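Local coordinates for protein oxygenase-reductase (PDB 4OSP) that reduces the C-6 ketone of angucyclinones with NADPH, serving as the C-terminal ketoreductase domain of a larger oxygenase-reductase from Streptomyces fradiae, at residues G112-A115 with P116-T120; F124-L127 with V128-A132; V168-A171 with M172-A176; G175-D178 with Q179-L182. All coordinates share one frame; numbering follows the deposited sequence.

Contact 1: residues G112-A115 with P116-T120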
loop_
_atom_site.group_PDB
_atom_site.type_symbol
_atom_site.label_atom_id
_atom_site.label_comp_id
_atom_site.label_asym_id
_atom_site.label_seq_id
_atom_site.Cartn_x
_atom_site.Cartn_y
_atom_site.Cartn_z
ATOM N N GLY B 112 -1.539 -11.626 -22.328
ATOM C CA GLY B 112 -2.375 -12.783 -22.669
ATOM C C GLY B 112 -3.402 -12.489 -23.749
ATOM O O GLY B 112 -3.573 -13.282 -24.677
ATOM N N GLY B 113 -4.090 -11.353 -23.619
ATOM C CA GLY B 113 -5.077 -10.904 -24.607
ATOM C C GLY B 113 -6.238 -11.868 -24.791
ATOM O O GLY B 113 -6.561 -12.256 -25.915
ATOM N N VAL B 114 -6.862 -12.248 -23.679
ATOM C CA VAL B 114 -7.956 -13.225 -23.667
ATOM C C VAL B 114 -8.844 -12.975 -22.429
ATOM O O VAL B 114 -8.346 -12.571 -21.367
ATOM C CB VAL B 114 -7.398 -14.682 -23.700
ATOM C CG1 VAL B 114 -8.206 -15.623 -22.828
ATOM C CG2 VAL B 114 -7.320 -15.207 -25.128
ATOM N N ALA B 115 -10.155 -13.177 -22.586
ATOM C CA ALA B 115 -11.104 -13.110 -21.463
ATOM C C ALA B 115 -10.807 -14.211 -20.434
ATOM O O ALA B 115 -10.335 -15.293 -20.805
ATOM C CB ALA B 115 -12.535 -13.226 -21.972
ATOM N N PRO B 116 -11.084 -13.942 -19.137
ATOM C CA PRO B 116 -10.742 -14.916 -18.079
ATOM C C PRO B 116 -11.338 -16.308 -18.317
ATOM O O PRO B 116 -10.857 -17.300 -17.749
ATOM C CB PRO B 116 -11.314 -14.284 -16.795
ATOM C CG PRO B 116 -12.152 -13.127 -17.241
ATOM C CD PRO B 116 -11.643 -12.696 -18.580
ATOM N N GLU B 117 -12.361 -16.381 -19.160
ATOM C CA GLU B 117 -13.012 -17.654 -19.454
ATOM C C GLU B 117 -12.279 -18.463 -20.525
ATOM O O GLU B 117 -12.353 -19.693 -20.531
ATOM C CB GLU B 117 -14.482 -17.448 -19.827
ATOM C CG GLU B 117 -15.401 -17.217 -18.629
ATOM C CD GLU B 117 -15.515 -15.749 -18.226
ATOM O OE1 GLU B 117 -14.982 -14.879 -18.949
ATOM O OE2 GLU B 117 -16.152 -15.466 -17.185
ATOM N N GLU B 118 -11.553 -17.771 -21.409
ATOM C CA GLU B 118 -10.841 -18.417 -22.525
ATOM C C GLU B 118 -9.421 -18.861 -22.176
ATOM O O GLU B 118 -8.748 -19.471 -23.003
ATOM C CB GLU B 118 -10.774 -17.491 -23.745
ATOM C CG GLU B 118 -12.115 -17.013 -24.282
ATOM C CD GLU B 118 -11.964 -15.858 -25.264
ATOM O OE1 GLU B 118 -10.953 -15.127 -25.178
ATOM O OE2 GLU B 118 -12.857 -15.675 -26.120
ATOM N N VAL B 119 -8.959 -18.539 -20.967
ATOM C CA VAL B 119 -7.605 -18.899 -20.542
ATOM C C VAL B 119 -7.455 -20.410 -20.349
ATOM O O VAL B 119 -8.171 -21.023 -19.557
ATOM C CB VAL B 119 -7.192 -18.167 -19.246
ATOM C CG1 VAL B 119 -5.945 -18.806 -18.641
ATOM C CG2 VAL B 119 -6.966 -16.681 -19.514
ATOM N N THR B 120 -6.516 -20.996 -21.083
ATOM C CA THR B 120 -6.221 -22.414 -20.980
ATOM C C THR B 120 -5.008 -22.651 -20.091
ATOM O O THR B 120 -4.194 -21.743 -19.894
ATOM C CB THR B 120 -5.930 -23.033 -22.362
ATOM O OG1 THR B 120 -5.223 -22.085 -23.169
ATOM C CG2 THR B 120 -7.226 -23.435 -23.059
#

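Contact 2: residues F124-L127 with V128-A132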
loop_
_atom_site.group_PDB
_atom_site.type_symbol
_atom_site.label_atom_id
_atom_site.label_comp_id
_atom_site.label_asym_id
_atom_site.label_seq_id
_atom_site.Cartn_x
_atom_site.Cartn_y
_atom_site.Cartn_z
ATOM N N PHE B 124 -1.569 -20.224 -19.506
ATOM C CA PHE B 124 -1.203 -19.874 -18.144
ATOM C C PHE B 124 0.276 -20.215 -17.925
ATOM O O PHE B 124 1.069 -19.358 -17.499
ATOM C CB PHE B 124 -2.091 -20.609 -17.130
ATOM C CG PHE B 124 -1.892 -20.152 -15.705
ATOM C CD1 PHE B 124 -2.634 -19.091 -15.189
ATOM C CD2 PHE B 124 -0.967 -20.776 -14.884
ATOM C CE1 PHE B 124 -2.455 -18.666 -13.879
ATOM C CE2 PHE B 124 -0.783 -20.355 -13.573
ATOM C CZ PHE B 124 -1.527 -19.299 -13.071
ATOM N N ASP B 125 0.634 -21.461 -18.245
ATOM C CA ASP B 125 2.018 -21.922 -18.204
ATOM C C ASP B 125 2.940 -20.986 -18.981
ATOM O O ASP B 125 4.030 -20.652 -18.515
ATOM C CB ASP B 125 2.119 -23.339 -18.775
ATOM C CG ASP B 125 1.495 -24.387 -17.864
ATOM O OD1 ASP B 125 1.053 -24.036 -16.756
ATOM O OD2 ASP B 125 1.443 -25.568 -18.257
ATOM N N ARG B 126 2.485 -20.547 -20.149
ATOM C CA ARG B 126 3.299 -19.715 -21.027
ATOM C C ARG B 126 3.596 -18.362 -20.372
ATOM O O ARG B 126 4.744 -17.914 -20.354
ATOM C CB ARG B 126 2.604 -19.535 -22.390
ATOM C CG ARG B 126 3.188 -18.435 -23.276
ATOM C CD ARG B 126 4.107 -18.994 -24.355
ATOM N NE ARG B 126 5.278 -18.139 -24.586
ATOM C CZ ARG B 126 6.474 -18.588 -24.976
ATOM N NH1 ARG B 126 6.672 -19.887 -25.186
ATOM N NH2 ARG B 126 7.480 -17.738 -25.152
ATOM N N LEU B 127 2.562 -17.726 -19.826
ATOM C CA LEU B 127 2.711 -16.427 -19.174
ATOM C C LEU B 127 3.601 -16.502 -17.934
ATOM O O LEU B 127 4.426 -15.621 -17.714
ATOM C CB LEU B 127 1.346 -15.843 -18.812
ATOM C CG LEU B 127 0.430 -15.439 -19.981
ATOM C CD1 LEU B 127 -1.031 -15.660 -19.630
ATOM C CD2 LEU B 127 0.661 -14.000 -20.399
ATOM N N VAL B 128 3.423 -17.551 -17.132
ATOM C CA VAL B 128 4.252 -17.786 -15.951
ATOM C C VAL B 128 5.716 -17.932 -16.359
ATOM O O VAL B 128 6.580 -17.183 -15.882
ATOM C CB VAL B 128 3.801 -19.053 -15.186
ATOM C CG1 VAL B 128 4.853 -19.477 -14.166
ATOM C CG2 VAL B 128 2.462 -18.816 -14.505
ATOM N N ALA B 129 5.967 -18.869 -17.279
ATOM C CA ALA B 129 7.310 -19.192 -17.757
ATOM C C ALA B 129 8.074 -17.952 -18.187
ATOM O O ALA B 129 9.269 -17.815 -17.882
ATOM C CB ALA B 129 7.235 -20.193 -18.906
ATOM N N VAL B 130 7.382 -17.046 -18.881
ATOM C CA VAL B 130 8.006 -15.838 -19.420
ATOM C C VAL B 130 8.055 -14.690 -18.406
ATOM O O VAL B 130 9.078 -14.021 -18.279
ATOM C CB VAL B 130 7.299 -15.341 -20.712
ATOM C CG1 VAL B 130 7.873 -13.995 -21.158
ATOM C CG2 VAL B 130 7.425 -16.366 -21.834
ATOM N N ASN B 131 6.942 -14.455 -17.704
ATOM C CA ASN B 131 6.801 -13.263 -16.876
ATOM C C ASN B 131 7.252 -13.416 -15.413
ATOM O O ASN B 131 7.511 -12.422 -14.748
ATOM C CB ASN B 131 5.360 -12.738 -16.905
ATOM C CG ASN B 131 4.819 -12.538 -18.316
ATOM O OD1 ASN B 131 5.429 -11.873 -19.147
ATOM N ND2 ASN B 131 3.643 -13.097 -18.575
ATOM N N ALA B 132 7.309 -14.645 -14.907
ATOM C CA ALA B 132 7.648 -14.873 -13.494
ATOM C C ALA B 132 8.832 -15.828 -13.322
ATOM O O ALA B 132 9.823 -15.494 -12.668
ATOM C CB ALA B 132 6.437 -15.391 -12.734
#

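Contact 3: residues V168-A171 with M172-A176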
loop_
_atom_site.group_PDB
_atom_site.type_symbol
_atom_site.label_atom_id
_atom_site.label_comp_id
_atom_site.label_asym_id
_atom_site.label_seq_id
_atom_site.Cartn_x
_atom_site.Cartn_y
_atom_site.Cartn_z
ATOM N N VAL B 168 -5.943 -10.731 -16.671
ATOM C CA VAL B 168 -5.817 -11.175 -15.283
ATOM C C VAL B 168 -4.610 -12.098 -15.074
ATOM O O VAL B 168 -3.817 -11.901 -14.142
ATOM C CB VAL B 168 -7.138 -11.801 -14.740
ATOM C CG1 VAL B 168 -7.628 -12.928 -15.638
ATOM C CG2 VAL B 168 -6.966 -12.277 -13.297
ATOM N N ALA B 169 -4.462 -13.087 -15.952
ATOM C CA ALA B 169 -3.337 -14.007 -15.873
ATOM C C ALA B 169 -1.999 -13.250 -15.946
ATOM O O ALA B 169 -1.056 -13.571 -15.214
ATOM C CB ALA B 169 -3.436 -15.054 -16.968
ATOM N N TYR B 170 -1.936 -12.236 -16.814
ATOM C CA TYR B 170 -0.746 -11.401 -16.966
ATOM C C TYR B 170 -0.428 -10.610 -15.696
ATOM O O TYR B 170 0.739 -10.499 -15.306
ATOM C CB TYR B 170 -0.908 -10.461 -18.157
ATOM C CG TYR B 170 0.077 -9.301 -18.217
ATOM C CD1 TYR B 170 1.305 -9.427 -18.882
ATOM C CD2 TYR B 170 -0.236 -8.065 -17.651
ATOM C CE1 TYR B 170 2.201 -8.359 -18.962
ATOM C CE2 TYR B 170 0.651 -6.990 -17.727
ATOM C CZ TYR B 170 1.868 -7.143 -18.383
ATOM O OH TYR B 170 2.742 -6.075 -18.452
ATOM N N ALA B 171 -1.468 -10.068 -15.056
ATOM C CA ALA B 171 -1.318 -9.336 -13.798
ATOM C C ALA B 171 -0.796 -10.237 -12.671
ATOM O O ALA B 171 0.029 -9.809 -11.850
ATOM C CB ALA B 171 -2.632 -8.707 -13.400
ATOM N N MET B 172 -1.273 -11.476 -12.634
ATOM C CA MET B 172 -0.772 -12.455 -11.667
ATOM C C MET B 172 0.728 -12.654 -11.805
ATOM O O MET B 172 1.459 -12.667 -10.800
ATOM C CB MET B 172 -1.505 -13.796 -11.790
ATOM C CG MET B 172 -2.953 -13.716 -11.336
ATOM S SD MET B 172 -3.941 -15.152 -11.759
ATOM C CE MET B 172 -3.356 -16.371 -10.583
ATOM N N THR B 173 1.192 -12.785 -13.044
ATOM C CA THR B 173 2.614 -12.989 -13.275
ATOM C C THR B 173 3.394 -11.754 -12.833
ATOM O O THR B 173 4.496 -11.874 -12.291
ATOM C CB THR B 173 2.940 -13.374 -14.744
ATOM O OG1 THR B 173 2.582 -12.301 -15.629
ATOM C CG2 THR B 173 2.199 -14.661 -15.150
ATOM N N LYS B 174 2.795 -10.577 -13.018
ATOM C CA LYS B 174 3.438 -9.322 -12.634
ATOM C C LYS B 174 3.381 -9.008 -11.138
ATOM O O LYS B 174 4.267 -8.327 -10.605
ATOM C CB LYS B 174 2.886 -8.163 -13.458
ATOM C CG LYS B 174 3.315 -8.195 -14.926
ATOM C CD LYS B 174 4.828 -8.150 -15.055
ATOM C CE LYS B 174 5.263 -7.500 -16.361
ATOM N NZ LYS B 174 6.747 -7.538 -16.541
ATOM N N GLY B 175 2.339 -9.494 -10.464
ATOM C CA GLY B 175 2.280 -9.449 -9.005
ATOM C C GLY B 175 3.322 -10.387 -8.418
ATOM O O GLY B 175 3.918 -10.103 -7.387
ATOM N N ALA B 176 3.549 -11.509 -9.100
ATOM C CA ALA B 176 4.647 -12.407 -8.767
ATOM C C ALA B 176 5.982 -11.670 -8.875
ATOM O O ALA B 176 6.848 -11.797 -7.999
ATOM C CB ALA B 176 4.625 -13.627 -9.675
#

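Contact 4: residues G175-D178 with Q179-L182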
loop_
_atom_site.group_PDB
_atom_site.type_symbol
_atom_site.label_atom_id
_atom_site.label_comp_id
_atom_site.label_asym_id
_atom_site.label_seq_id
_atom_site.Cartn_x
_atom_site.Cartn_y
_atom_site.Cartn_z
ATOM N N GLY B 175 2.339 -9.494 -10.464
ATOM C CA GLY B 175 2.280 -9.449 -9.005
ATOM C C GLY B 175 3.322 -10.387 -8.418
ATOM O O GLY B 175 3.918 -10.103 -7.387
ATOM N N ALA B 176 3.549 -11.509 -9.100
ATOM C CA ALA B 176 4.647 -12.407 -8.767
ATOM C C ALA B 176 5.982 -11.670 -8.875
ATOM O O ALA B 176 6.848 -11.797 -7.999
ATOM C CB ALA B 176 4.625 -13.627 -9.675
ATOM N N MET B 177 6.122 -10.871 -9.929
ATOM C CA MET B 177 7.329 -10.087 -10.176
ATOM C C MET B 177 7.633 -9.026 -9.111
ATOM O O MET B 177 8.803 -8.785 -8.782
ATOM C CB MET B 177 7.256 -9.458 -11.569
ATOM C CG MET B 177 8.008 -8.145 -11.732
ATOM S SD MET B 177 8.722 -8.023 -13.377
ATOM C CE MET B 177 10.123 -9.107 -13.181
ATOM N N ASP B 178 6.591 -8.403 -8.569
ATOM C CA ASP B 178 6.753 -7.471 -7.455
ATOM C C ASP B 178 7.269 -8.139 -6.177
ATOM O O ASP B 178 7.950 -7.517 -5.369
ATOM C CB ASP B 178 5.437 -6.749 -7.172
ATOM C CG ASP B 178 5.061 -5.766 -8.277
ATOM O OD1 ASP B 178 5.961 -5.358 -9.060
ATOM O OD2 ASP B 178 3.865 -5.405 -8.366
ATOM N N GLN B 179 6.932 -9.404 -5.990
ATOM C CA GLN B 179 7.417 -10.136 -4.839
ATOM C C GLN B 179 8.924 -10.338 -4.943
ATOM O O GLN B 179 9.642 -10.238 -3.931
ATOM C CB GLN B 179 6.655 -11.455 -4.684
ATOM C CG GLN B 179 5.214 -11.235 -4.249
ATOM C CD GLN B 179 5.139 -10.602 -2.866
ATOM O OE1 GLN B 179 5.818 -11.037 -1.934
ATOM N NE2 GLN B 179 4.330 -9.569 -2.729
ATOM N N LEU B 180 9.410 -10.557 -6.170
ATOM C CA LEU B 180 10.847 -10.585 -6.434
ATOM C C LEU B 180 11.551 -9.365 -5.836
ATOM O O LEU B 180 12.583 -9.482 -5.178
ATOM C CB LEU B 180 11.122 -10.627 -7.942
ATOM C CG LEU B 180 11.076 -11.960 -8.683
ATOM C CD1 LEU B 180 11.239 -11.711 -10.181
ATOM C CD2 LEU B 180 12.158 -12.914 -8.184
ATOM N N THR B 181 10.994 -8.191 -6.094
ATOM C CA THR B 181 11.556 -6.947 -5.599
ATOM C C THR B 181 11.641 -6.958 -4.069
ATOM O O THR B 181 12.715 -6.696 -3.496
ATOM C CB THR B 181 10.718 -5.736 -6.100
ATOM O OG1 THR B 181 10.919 -5.567 -7.512
ATOM C CG2 THR B 181 11.096 -4.454 -5.373
ATOM N N LEU B 182 10.520 -7.280 -3.412
ATOM C CA LEU B 182 10.434 -7.197 -1.936
ATOM C C LEU B 182 11.470 -8.091 -1.210
ATOM O O LEU B 182 12.232 -7.620 -0.382
ATOM C CB LEU B 182 9.011 -7.525 -1.458
ATOM C CG LEU B 182 8.714 -7.541 0.052
ATOM C CD1 LEU B 182 8.652 -6.120 0.596
ATOM C CD2 LEU B 182 7.406 -8.266 0.351
#

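Contact 1: residues G112-A115 with P116-T120
A115 and E118 meet twice across a type I beta turn whose corners are P116 and E117. The amide of E118 donates to A115 O, with 2.8 Å between E118 N and A115 O and an N-H...O angle of 145°; the donor stands well above the carbonyl plane, 48° out of it. In return the extended side chain of E118 reaches the amide at the start of the turn, a weak bond of 3.3 Å from A115 N to E118 OE1. E118 gets there with CG beside its own backbone N (chi1 -58°). E118 is exposed and touches a crystal neighbour, so its pose may owe something to the lattice. V114, just ahead of the turn, lays CG1 against E118 CB at 3.3 Å and V119 CG2 at 3.7 Å, while its CG2 lies 3.6 Å from E118 OE1. Other polar groups find partners beyond the two segments. The E167 carboxylate takes one amide on each oxygen, G112 N on OE2 and G113 N on OE1. E117 OE2 bonds H187 of the second subunit, and Q140 of that subunit donates to the carbonyls of both P116 and V119. The single firm hydrogen bond inside the segment is thus the one closing the turn; the weak carboxylate bond and the valine pair fold the loop over itself, E167 holds the amides of G112 and G113, and the carbonyls of P116 and V119 are satisfied across the subunit interface.

Contact 2: residues F124-L127 with V128-A132
F124 swings its ring past V128, bringing CE2 within 3.7 Å of V128 CG2; the approach is oblique to the ring. F124 CG lies opposite the backbone N (chi1 -172°), while V128 directs CG2 to the side of its own N, where it also meets F124 O at 3.3 Å. One step along, R126 has a chain bent at chi2 and chi3, which carries the guanidinium back so that NH2 comes 3.6 Å from V130 CG2. L127 and N131 lie side by side and point the same way: N131 ND2 is 3.6 Å from both L127 CB and L127 CD2. The main chain runs on i to i+4 bonds, among them N131 N to L127 O at 2.8 Å, with a wider pi-type turn at 129-132. N131 OD1 accepts from the amide of V110, and D125 forms a salt bridge with K133 of the second subunit. The F124 ring also meets F136 and F137 of that subunit, the latter edge-to-face, and V128 packs on its own copy. R126 binds NADP(+) in this protein, so helix 121-142, which flanks the Rossmann sheet, serves the cofactor and also pairs with the same helix of the second subunit, as in oligomeric short-chain dehydrogenases/reductases.

Contact 3: residues V168-A171 with M172-A176
Y170 and K174, the two ends of a YxxxK sequence, meet one turn apart. K174 CG sits over one face of the tyrosine ring in a CH-pi contact, 4.1 Å from the centroid and 19° off the normal, and farther out K174 CE lies 3.6 Å from Y170 OH. A bend at chi2 (-59°) takes the lysine chain across the ring, from CG over the face to CE beside OH, before NZ goes on to bond the carbonyl of I155. The tightest spot is at the backbone: Y170 O accepts from T173 OG1 at 2.6 Å and from K174 N at 3.1 Å, both from the same face of its plane. Two donors thus grip Y170 O, and the bond from T173 OG1 gives the hydroxyl proton its acceptor and holds chi1 near 64°. Behind it the bond from G175 N to A171 O is short, 2.7 Å. The looser part lies round V168 and M172, where V168 CG2 is 4.4 Å from M172 SD and the methionine chain leads off to pack on F136 of the second subunit; that side faces protein, not solvent. K174 binds NADP(+) in this protein. Helix 168-187 crosses over between strands 151-155 and 194-204: A169 and T173 rest on L127 of helix 121-142, T173 also on N131, while Y170 leans on the loop residues M111, S157 and L159.

Contact 4: residues G175-D178 with Q179-L182
The amide of Q179 and the carboxylate of D178 find their polar partners outside the two segments; within the contact Q179 touches through its aliphatic part. Its CB lies 3.3 Å from A176 O and its CG 3.6 Å from G175 O; bent at chi2 (-64°), it then directs OE1 to H183 one turn on and NE2 to the carbonyl of T160 in the second subunit. The carboxylate of D178 is held through OD1 by hydrogen bonds with S156 and S197. Beyond these groups, M177 and L180 cross obliquely, M177 CE to L180 CD1 at 4.1 Å, and L180 CB closes to 3.1 Å on M177 O. The backbone is slack here: Q179 N makes only weak bonds, at 3.4 Å to G175 O and 3.1 Å to A176 O, and that from L180 N to A176 O is weak too. The bond from L182 N to D178 O, 3.2 Å and 160°, restores a regular turn. T181 OG1 bonds S197 and N154. With polar side chains joined to strands 151-155 and 194-204 and M177 and L180 packed on P135, this is the crossover helix of a Rossmann beta-alpha-beta unit, shared with a subunit interface.

In the fold
After strand 103-106 the chain enters contact 1, a tight turn in the loop before helix 121-142. Contact 2 follows on that helix, and contacts 3 and 4 come in succession on helix 168-187, sharing G175 and A176. All are local, so none encloses another; the long-range ties run between them. Contact 1 touches contact 2 where G112 meets L127 and contact 3 where P116 meets V168. Contacts 2 and 3 are the most closely joined, through the packing of helix 121-142 on helix 168-187; A132 on A176 carries the helix pairing into contact 4. All four also reach the second subunit, joining helices 121-142 and 168-187 to the assembly.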